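Local coordinates for phosphatase (Mycoplasma pneumoniae M129, PDB 1T71), which binds iron at a two-metal centre and probably acts as a phosphatase or phosphodiesterase, perhaps on 2',3'-cyclic nucleotides, at residues N44-K49 with L53-F58; N3-I8 with F111-A116; V155-H158 with E164-A167. All blocks are in the same frame, centred on the assembly; numbering follows the deposited sequence.

Contact 1 (N44-K49 with L53-F58); sequences NTTHGK and LKHYEF
Thr-46 and His-55 meet through a short hydrogen bond, 2.7 Å from OG1 of Thr-46 to ND1 of His-55. The hydroxyl lies at the edge of the imidazole, near its plane, and either group could be the donor. In Thr-46 the torsions set OG1 anti to the carbonyl carbon (chi1 -54°), beside the backbone N, where it meets ND1 of His-55, while the methyl CG2 comes within 3.6 Å of ND1 of His-55. A threonine suits the place because its two branches split the work, one polar and one apolar. Its OG1 is gripped a second time by the backbone N of Ser-52, so a buried hydroxyl has two partners and the rotation of the side chain is fixed. Thr-45 offers only its methyl to the contact: CG2 rests 3.7 Å from CB of His-55, at the root of the ring, and its OG1 turns back to the carbonyl of Ala-42. His-55 provides most of the buried surface, reaching out from the first turn of its helix into the loop. Beyond Thr-46 the chain reverses in a type I' turn closed by Lys-49 N to Thr-46 O, 2.9 Å, where Gly-48 accepts backbone angles that would press a side chain against the preceding carbonyl. Asn-44, a ligand of one iron, lies in the loop that leads from strand 37-41 into helix 53-62, a loop after a strand that carries metal ligands, as in other calcineurin-like phosphoesterases; Arg-19 of helix 15-23 touches His-55, and Val-13 of strand 12-13 lies against Thr-45.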
loop_
_atom_site.group_PDB
_atom_site.type_symbol
_atom_site.label_atom_id
_atom_site.label_comp_id
_atom_site.label_asym_id
_atom_site.label_seq_id
_atom_site.Cartn_x
_atom_site.Cartn_y
_atom_site.Cartn_z
ATOM N N ASN A 44 -2.813 7.598 1.594
ATOM C CA ASN A 44 -2.840 8.595 2.674
ATOM C C ASN A 44 -1.876 9.758 2.423
ATOM O O ASN A 44 -1.609 10.555 3.319
ATOM C CB ASN A 44 -2.458 7.941 4.006
ATOM C CG ASN A 44 -3.491 6.934 4.488
ATOM O OD1 ASN A 44 -4.568 7.307 4.952
ATOM N ND2 ASN A 44 -3.168 5.657 4.376
ATOM N N THR A 45 -1.358 9.857 1.204
ATOM C CA THR A 45 -0.386 10.885 0.876
ATOM C C THR A 45 -0.705 12.337 1.233
ATOM O O THR A 45 0.057 12.973 1.963
ATOM C CB THR A 45 -0.014 10.822 -0.619
ATOM O OG1 THR A 45 0.501 9.521 -0.931
ATOM C CG2 THR A 45 1.048 11.868 -0.942
ATOM N N THR A 46 -1.817 12.862 0.727
ATOM C CA THR A 46 -2.193 14.256 0.959
ATOM C C THR A 46 -3.034 14.497 2.220
ATOM O O THR A 46 -4.213 14.143 2.278
ATOM C CB THR A 46 -2.939 14.784 -0.273
ATOM O OG1 THR A 46 -2.125 14.560 -1.435
ATOM C CG2 THR A 46 -3.242 16.277 -0.136
ATOM N N HIS A 47 -2.414 15.122 3.218
ATOM C CA HIS A 47 -3.068 15.399 4.497
ATOM C C HIS A 47 -3.684 14.143 5.119
ATOM O O HIS A 47 -4.733 14.196 5.768
ATOM C CB HIS A 47 -4.128 16.494 4.336
ATOM C CG HIS A 47 -3.556 17.827 3.966
ATOM N ND1 HIS A 47 -3.599 18.328 2.682
ATOM C CD2 HIS A 47 -2.871 18.734 4.699
ATOM C CE1 HIS A 47 -2.964 19.486 2.641
ATOM N NE2 HIS A 47 -2.511 19.754 3.851
ATOM N N GLY A 48 -3.016 13.010 4.912
ATOM C CA GLY A 48 -3.479 11.755 5.473
ATOM C C GLY A 48 -4.561 11.042 4.686
ATOM O O GLY A 48 -4.942 9.925 5.046
ATOM N N LYS A 49 -5.059 11.670 3.621
ATOM C CA LYS A 49 -6.109 11.061 2.810
ATOM C C LYS A 49 -6.079 11.457 1.338
ATOM O O LYS A 49 -6.145 12.640 0.992
ATOM C CB LYS A 49 -7.490 11.404 3.383
ATOM C CG LYS A 49 -7.733 10.846 4.775
ATOM C CD LYS A 49 -9.155 11.100 5.243
ATOM C CE LYS A 49 -9.462 12.579 5.284
ATOM N NZ LYS A 49 -10.870 12.845 5.698
ATOM N N LEU A 53 -2.540 16.149 -7.253
ATOM C CA LEU A 53 -1.726 16.053 -8.467
ATOM C C LEU A 53 -0.305 16.428 -8.082
ATOM O O LEU A 53 0.661 15.790 -8.497
ATOM C CB LEU A 53 -2.224 17.035 -9.531
ATOM C CG LEU A 53 -1.974 16.738 -11.016
ATOM C CD1 LEU A 53 -1.620 18.049 -11.703
ATOM C CD2 LEU A 53 -0.867 15.716 -11.216
ATOM N N LYS A 54 -0.194 17.487 -7.287
ATOM C CA LYS A 54 1.095 17.968 -6.821
ATOM C C LYS A 54 1.858 16.820 -6.168
ATOM O O LYS A 54 3.010 16.559 -6.501
ATOM C CB LYS A 54 0.894 19.099 -5.803
ATOM C CG LYS A 54 2.187 19.755 -5.321
ATOM C CD LYS A 54 1.941 20.733 -4.167
ATOM C CE LYS A 54 1.370 19.998 -2.945
ATOM N NZ LYS A 54 1.148 20.879 -1.751
ATOM N N HIS A 55 1.207 16.118 -5.247
ATOM C CA HIS A 55 1.862 15.019 -4.557
ATOM C C HIS A 55 2.108 13.801 -5.437
ATOM O O HIS A 55 3.063 13.050 -5.213
ATOM C CB HIS A 55 1.066 14.672 -3.303
ATOM C CG HIS A 55 1.134 15.742 -2.256
ATOM N ND1 HIS A 55 0.183 15.894 -1.272
ATOM C CD2 HIS A 55 2.045 16.724 -2.052
ATOM C CE1 HIS A 55 0.502 16.923 -0.507
ATOM N NE2 HIS A 55 1.628 17.444 -0.960
ATOM N N TYR A 56 1.266 13.610 -6.449
ATOM C CA TYR A 56 1.453 12.491 -7.354
ATOM C C TYR A 56 2.753 12.710 -8.121
ATOM O O TYR A 56 3.542 11.783 -8.307
ATOM C CB TYR A 56 0.282 12.375 -8.330
ATOM C CG TYR A 56 0.613 11.574 -9.573
ATOM C CD1 TYR A 56 1.175 12.189 -10.697
ATOM C CD2 TYR A 56 0.415 10.195 -9.611
ATOM C CE1 TYR A 56 1.532 11.447 -11.827
ATOM C CE2 TYR A 56 0.773 9.447 -10.733
ATOM C CZ TYR A 56 1.332 10.077 -11.833
ATOM O OH TYR A 56 1.703 9.326 -12.924
ATOM N N GLU A 57 2.987 13.941 -8.563
ATOM C CA GLU A 57 4.216 14.223 -9.296
ATOM C C GLU A 57 5.417 14.136 -8.354
ATOM O O GLU A 57 6.486 13.676 -8.748
ATOM C CB GLU A 57 4.139 15.592 -9.987
ATOM C CG GLU A 57 3.157 15.624 -11.173
ATOM C CD GLU A 57 3.482 14.595 -12.274
ATOM O OE1 GLU A 57 2.677 14.462 -13.229
ATOM O OE2 GLU A 57 4.541 13.926 -12.202
ATOM N N PHE A 58 5.238 14.557 -7.105
ATOM C CA PHE A 58 6.319 14.474 -6.126
ATOM C C PHE A 58 6.788 13.017 -6.000
ATOM O O PHE A 58 7.985 12.725 -6.097
ATOM C CB PHE A 58 5.846 14.965 -4.757
ATOM C CG PHE A 58 6.865 14.778 -3.661
ATOM C CD1 PHE A 58 7.671 15.835 -3.254
ATOM C CD2 PHE A 58 7.038 13.532 -3.059
ATOM C CE1 PHE A 58 8.633 15.655 -2.261
ATOM C CE2 PHE A 58 7.995 13.343 -2.070
ATOM C CZ PHE A 58 8.795 14.405 -1.669
#

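Contact 2 (N3-I8 with F111-A116); sequences NSIKFI and FEFNKA
Asn-3 comes nearest to the hairpin at the amide nitrogen ND2, which stays 4.0 Å from the carbonyl O of Asn-114, a loose approach, not a hydrogen bond. The hairpin joins strands 108-112 and 117-124 at the edge of one of the two mixed sheets whose packing gives the layered core of this calcineurin-like fold; the chain that meets it leads into strand 6-10 of the other sheet. Ile-5, the next residue to turn toward the hairpin, carries most of the packing. Its CG1 branch stands beside the backbone N (chi1 -57°) and continues extended, bringing CD1 up to the hairpin: 3.7 Å to the carbonyl O of Phe-113 and 3.8 Å to CB of Ala-116. A branched aliphatic chain fits here because its second arm, CG2, runs along the Phe-113 ring, 4.1 Å from CD1 of that ring. Ile-118 and Leu-152 continue this greasy patch within the hairpin's sheet. Farther along, Phe-7 is directed deeper between the sheets, where its ring stacks with Phe-248 and touches Leu-152 and Ile-154. In the hairpin, Phe-113 N is hydrogen-bonded to Ala-116 O, and the small Ala-116 lets the isoleucine tip come close to the chain. The Phe-113 ring, its CG anti to the backbone N (chi1 -179°), presents CD1 to CD1 of Ile-5 at 4.0 Å.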
loop_
_atom_site.group_PDB
_atom_site.type_symbol
_atom_site.label_atom_id
_atom_site.label_comp_id
_atom_site.label_asym_id
_atom_site.label_seq_id
_atom_site.Cartn_x
_atom_site.Cartn_y
_atom_site.Cartn_z
ATOM N N ASN A 3 17.327 -14.640 -15.727
ATOM C CA ASN A 3 17.064 -13.240 -15.467
ATOM C C ASN A 3 15.852 -13.124 -14.556
ATOM O O ASN A 3 14.886 -13.879 -14.677
ATOM C CB ASN A 3 16.828 -12.472 -16.774
ATOM C CG ASN A 3 15.489 -12.783 -17.405
ATOM O OD1 ASN A 3 15.205 -13.928 -17.747
ATOM N ND2 ASN A 3 14.655 -11.756 -17.563
ATOM N N SER A 4 15.923 -12.178 -13.630
ATOM C CA SER A 4 14.850 -11.951 -12.686
ATOM C C SER A 4 14.503 -10.474 -12.662
ATOM O O SER A 4 15.185 -9.654 -13.271
ATOM C CB SER A 4 15.290 -12.383 -11.292
ATOM O OG SER A 4 16.389 -11.611 -10.844
ATOM N N ILE A 5 13.434 -10.147 -11.951
ATOM C CA ILE A 5 13.006 -8.770 -11.813
ATOM C C ILE A 5 12.977 -8.494 -10.313
ATOM O O ILE A 5 12.365 -9.234 -9.542
ATOM C CB ILE A 5 11.616 -8.559 -12.428
ATOM C CG1 ILE A 5 11.641 -8.980 -13.898
ATOM C CG2 ILE A 5 11.214 -7.101 -12.320
ATOM C CD1 ILE A 5 10.286 -8.961 -14.584
ATOM N N LYS A 6 13.676 -7.441 -9.907
ATOM C CA LYS A 6 13.756 -7.064 -8.509
ATOM C C LYS A 6 12.818 -5.903 -8.223
ATOM O O LYS A 6 12.903 -4.853 -8.865
ATOM C CB LYS A 6 15.201 -6.705 -8.171
ATOM C CG LYS A 6 16.115 -7.907 -8.252
ATOM C CD LYS A 6 17.586 -7.554 -8.246
ATOM C CE LYS A 6 18.416 -8.813 -8.449
ATOM N NZ LYS A 6 19.815 -8.514 -8.853
ATOM N N PHE A 7 11.909 -6.106 -7.270
ATOM C CA PHE A 7 10.933 -5.079 -6.909
ATOM C C PHE A 7 11.074 -4.571 -5.487
ATOM O O PHE A 7 11.682 -5.216 -4.633
ATOM C CB PHE A 7 9.495 -5.599 -7.013
ATOM C CG PHE A 7 9.128 -6.187 -8.339
ATOM C CD1 PHE A 7 9.558 -7.461 -8.694
ATOM C CD2 PHE A 7 8.273 -5.502 -9.197
ATOM C CE1 PHE A 7 9.132 -8.054 -9.879
ATOM C CE2 PHE A 7 7.840 -6.081 -10.384
ATOM C CZ PHE A 7 8.270 -7.365 -10.729
ATOM N N ILE A 8 10.464 -3.415 -5.245
ATOM C CA ILE A 8 10.410 -2.798 -3.925
ATOM C C ILE A 8 8.979 -2.289 -3.782
ATOM O O ILE A 8 8.520 -1.490 -4.600
ATOM C CB ILE A 8 11.372 -1.595 -3.785
ATOM C CG1 ILE A 8 12.798 -2.086 -3.537
ATOM C CG2 ILE A 8 10.915 -0.698 -2.626
ATOM C CD1 ILE A 8 13.818 -0.954 -3.389
ATOM N N PHE A 111 1.677 -4.188 -17.949
ATOM C CA PHE A 111 2.753 -3.582 -18.703
ATOM C C PHE A 111 3.797 -4.673 -18.845
ATOM O O PHE A 111 3.777 -5.658 -18.101
ATOM C CB PHE A 111 3.333 -2.368 -17.974
ATOM C CG PHE A 111 3.957 -2.687 -16.648
ATOM C CD1 PHE A 111 3.168 -2.963 -15.538
ATOM C CD2 PHE A 111 5.341 -2.687 -16.502
ATOM C CE1 PHE A 111 3.752 -3.230 -14.298
ATOM C CE2 PHE A 111 5.934 -2.954 -15.268
ATOM C CZ PHE A 111 5.138 -3.226 -14.165
ATOM N N GLU A 112 4.698 -4.525 -19.805
ATOM C CA GLU A 112 5.715 -5.540 -19.975
ATOM C C GLU A 112 7.052 -4.951 -19.594
ATOM O O GLU A 112 7.324 -3.780 -19.858
ATOM C CB GLU A 112 5.738 -6.061 -21.417
ATOM C CG GLU A 112 6.497 -5.196 -22.409
ATOM C CD GLU A 112 6.411 -5.740 -23.826
ATOM O OE1 GLU A 112 5.311 -5.688 -24.422
ATOM O OE2 GLU A 112 7.441 -6.230 -24.341
ATOM N N PHE A 113 7.867 -5.765 -18.936
ATOM C CA PHE A 113 9.188 -5.349 -18.505
ATOM C C PHE A 113 10.152 -6.503 -18.734
ATOM O O PHE A 113 10.127 -7.509 -18.023
ATOM C CB PHE A 113 9.161 -4.957 -17.024
ATOM C CG PHE A 113 10.486 -4.480 -16.497
ATOM C CD1 PHE A 113 11.446 -5.388 -16.061
ATOM C CD2 PHE A 113 10.784 -3.122 -16.458
ATOM C CE1 PHE A 113 12.684 -4.951 -15.594
ATOM C CE2 PHE A 113 12.024 -2.673 -15.992
ATOM C CZ PHE A 113 12.974 -3.591 -15.560
ATOM N N ASN A 114 10.990 -6.348 -19.753
ATOM C CA ASN A 114 11.983 -7.351 -20.121
ATOM C C ASN A 114 11.473 -8.783 -20.229
ATOM O O ASN A 114 11.759 -9.632 -19.379
ATOM C CB ASN A 114 13.171 -7.294 -19.154
ATOM C CG ASN A 114 14.243 -6.319 -19.614
ATOM O OD1 ASN A 114 14.905 -6.541 -20.638
ATOM N ND2 ASN A 114 14.414 -5.227 -18.869
ATOM N N LYS A 115 10.711 -9.040 -21.286
ATOM C CA LYS A 115 10.185 -10.370 -21.553
ATOM C C LYS A 115 9.206 -10.839 -20.486
ATOM O O LYS A 115 9.115 -12.034 -20.204
ATOM C CB LYS A 115 11.346 -11.366 -21.654
ATOM C CG LYS A 115 12.471 -10.911 -22.576
ATOM C CD LYS A 115 13.687 -11.823 -22.465
ATOM C CE LYS A 115 14.845 -11.301 -23.303
ATOM N NZ LYS A 115 15.246 -9.925 -22.889
ATOM N N ALA A 116 8.471 -9.904 -19.897
ATOM C CA ALA A 116 7.514 -10.268 -18.866
ATOM C C ALA A 116 6.274 -9.385 -18.862
ATOM O O ALA A 116 6.371 -8.161 -18.817
ATOM C CB ALA A 116 8.186 -10.223 -17.503
#

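Contact 3 (V155-H158 with E164-A167); sequences VDFH and EKNA
With CG anti to the backbone N in both residues (chi1 -168° in Phe-157, -170° in Glu-164), the phenyl ring extends from the strand toward the helix and the glutamate chain stretches out across its far end. The two side chains cross at about a right angle, and the ring and carboxylate planes stand 80° apart. OE1 of Glu-164 lies at the ring edge, 3.7 Å from CZ of Phe-157, where the slightly positive C-H rim would suit a carboxylate oxygen. The backbone O of Glu-164 meets the same edge, in the ring plane, 3.9 Å from CE1 of Phe-157. This is strand-to-helix packing within the beta-alpha-beta unit of strand 152-158, helix 162-172 and strand 178-182. A phenylalanine fills the buried interface here, stacking also with Phe-168, one helical turn after Glu-164. The charged group of Glu-164 is buried yet satisfied: OE1 takes the backbone N of Thr-126 and OE2 pairs with OG of Ser-127. Lys-165 curls past the ring with CD 4.3 Å from CD1 of Phe-157 and sends NZ to the carbonyl of Thr-202. Next to Phe-157, the CB of His-158 is directed away from the helix; the residue is a ligand of one iron, and its NE2 is hydrogen-bonded to OD2 of Asp-12.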
loop_
_atom_site.group_PDB
_atom_site.type_symbol
_atom_site.label_atom_id
_atom_site.label_comp_id
_atom_site.label_asym_id
_atom_site.label_seq_id
_atom_site.Cartn_x
_atom_site.Cartn_y
_atom_site.Cartn_z
ATOM N N VAL A 155 -0.494 -8.309 -6.239
ATOM C CA VAL A 155 -1.744 -7.878 -5.620
ATOM C C VAL A 155 -1.605 -7.138 -4.291
ATOM O O VAL A 155 -0.950 -7.615 -3.364
ATOM C CB VAL A 155 -2.684 -9.081 -5.376
ATOM C CG1 VAL A 155 -3.979 -8.609 -4.723
ATOM C CG2 VAL A 155 -2.970 -9.798 -6.686
ATOM N N ASP A 156 -2.227 -5.967 -4.215
ATOM C CA ASP A 156 -2.234 -5.172 -2.990
ATOM C C ASP A 156 -3.657 -5.308 -2.444
ATOM O O ASP A 156 -4.592 -4.710 -2.983
ATOM C CB ASP A 156 -1.916 -3.698 -3.286
ATOM C CG ASP A 156 -2.097 -2.798 -2.061
ATOM O OD1 ASP A 156 -1.714 -1.603 -2.105
ATOM O OD2 ASP A 156 -2.635 -3.283 -1.047
ATOM N N PHE A 157 -3.814 -6.116 -1.395
ATOM C CA PHE A 157 -5.123 -6.347 -0.781
ATOM C C PHE A 157 -5.273 -5.404 0.403
ATOM O O PHE A 157 -4.687 -5.621 1.464
ATOM C CB PHE A 157 -5.238 -7.803 -0.311
ATOM C CG PHE A 157 -6.635 -8.220 0.082
ATOM C CD1 PHE A 157 -6.833 -9.139 1.112
ATOM C CD2 PHE A 157 -7.750 -7.699 -0.572
ATOM C CE1 PHE A 157 -8.126 -9.529 1.489
ATOM C CE2 PHE A 157 -9.046 -8.081 -0.206
ATOM C CZ PHE A 157 -9.235 -8.997 0.828
ATOM N N HIS A 158 -6.057 -4.352 0.209
ATOM C CA HIS A 158 -6.277 -3.348 1.240
ATOM C C HIS A 158 -7.416 -3.805 2.141
ATOM O O HIS A 158 -8.587 -3.542 1.855
ATOM C CB HIS A 158 -6.616 -2.009 0.573
ATOM C CG HIS A 158 -6.193 -0.818 1.367
ATOM N ND1 HIS A 158 -7.094 0.022 1.984
ATOM C CD2 HIS A 158 -4.962 -0.338 1.666
ATOM C CE1 HIS A 158 -6.435 0.969 2.627
ATOM N NE2 HIS A 158 -5.141 0.774 2.450
ATOM N N GLU A 164 -9.409 -12.107 7.253
ATOM C CA GLU A 164 -9.744 -11.960 5.837
ATOM C C GLU A 164 -8.464 -11.997 5.001
ATOM O O GLU A 164 -8.432 -12.576 3.914
ATOM C CB GLU A 164 -10.487 -10.650 5.547
ATOM C CG GLU A 164 -11.044 -10.626 4.117
ATOM C CD GLU A 164 -11.729 -9.326 3.721
ATOM O OE1 GLU A 164 -12.408 -9.323 2.671
ATOM O OE2 GLU A 164 -11.587 -8.312 4.438
ATOM N N LYS A 165 -7.409 -11.383 5.522
ATOM C CA LYS A 165 -6.127 -11.338 4.826
ATOM C C LYS A 165 -5.561 -12.739 4.585
ATOM O O LYS A 165 -5.165 -13.082 3.473
ATOM C CB LYS A 165 -5.115 -10.516 5.639
ATOM C CG LYS A 165 -4.496 -9.349 4.876
ATOM C CD LYS A 165 -5.344 -8.095 4.963
ATOM C CE LYS A 165 -5.133 -7.369 6.286
ATOM N NZ LYS A 165 -3.865 -6.581 6.327
ATOM N N ASN A 166 -5.520 -13.550 5.635
ATOM C CA ASN A 166 -4.988 -14.888 5.514
ATOM C C ASN A 166 -5.909 -15.835 4.745
ATOM O O ASN A 166 -5.441 -16.782 4.116
ATOM C CB ASN A 166 -4.645 -15.419 6.904
ATOM C CG ASN A 166 -3.361 -14.804 7.443
ATOM O OD1 ASN A 166 -2.264 -15.274 7.138
ATOM N ND2 ASN A 166 -3.491 -13.732 8.219
ATOM N N ALA A 167 -7.212 -15.580 4.784
ATOM C CA ALA A 167 -8.140 -16.418 4.038
ATOM C C ALA A 167 -7.866 -16.149 2.558
ATOM O O ALA A 167 -7.906 -17.055 1.727
ATOM C CB ALA A 167 -9.576 -16.057 4.379
#

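Overall arrangement
Along the chain, the amino-terminal half of contact 2 comes first, then both segments of contact 1, then the hairpin that completes contact 2, and finally contact 3. Contact 2 joins the two mixed sheets far from the irons. Its centre is about 27 Å from that of contact 1 and about 23 Å from that of contact 3, whose strand 152-158 belongs to the hairpin's sheet. Contacts 1 and 3 lie on opposite sides of the chain's centre, yet their nearest atoms are only about 6 Å apart: two iron ligands converge there, Asn-44 from the loop after strand 37-41 and His-158 from the end of strand 152-158. The metal centre thus sits where loops and strand ends of both sheets meet.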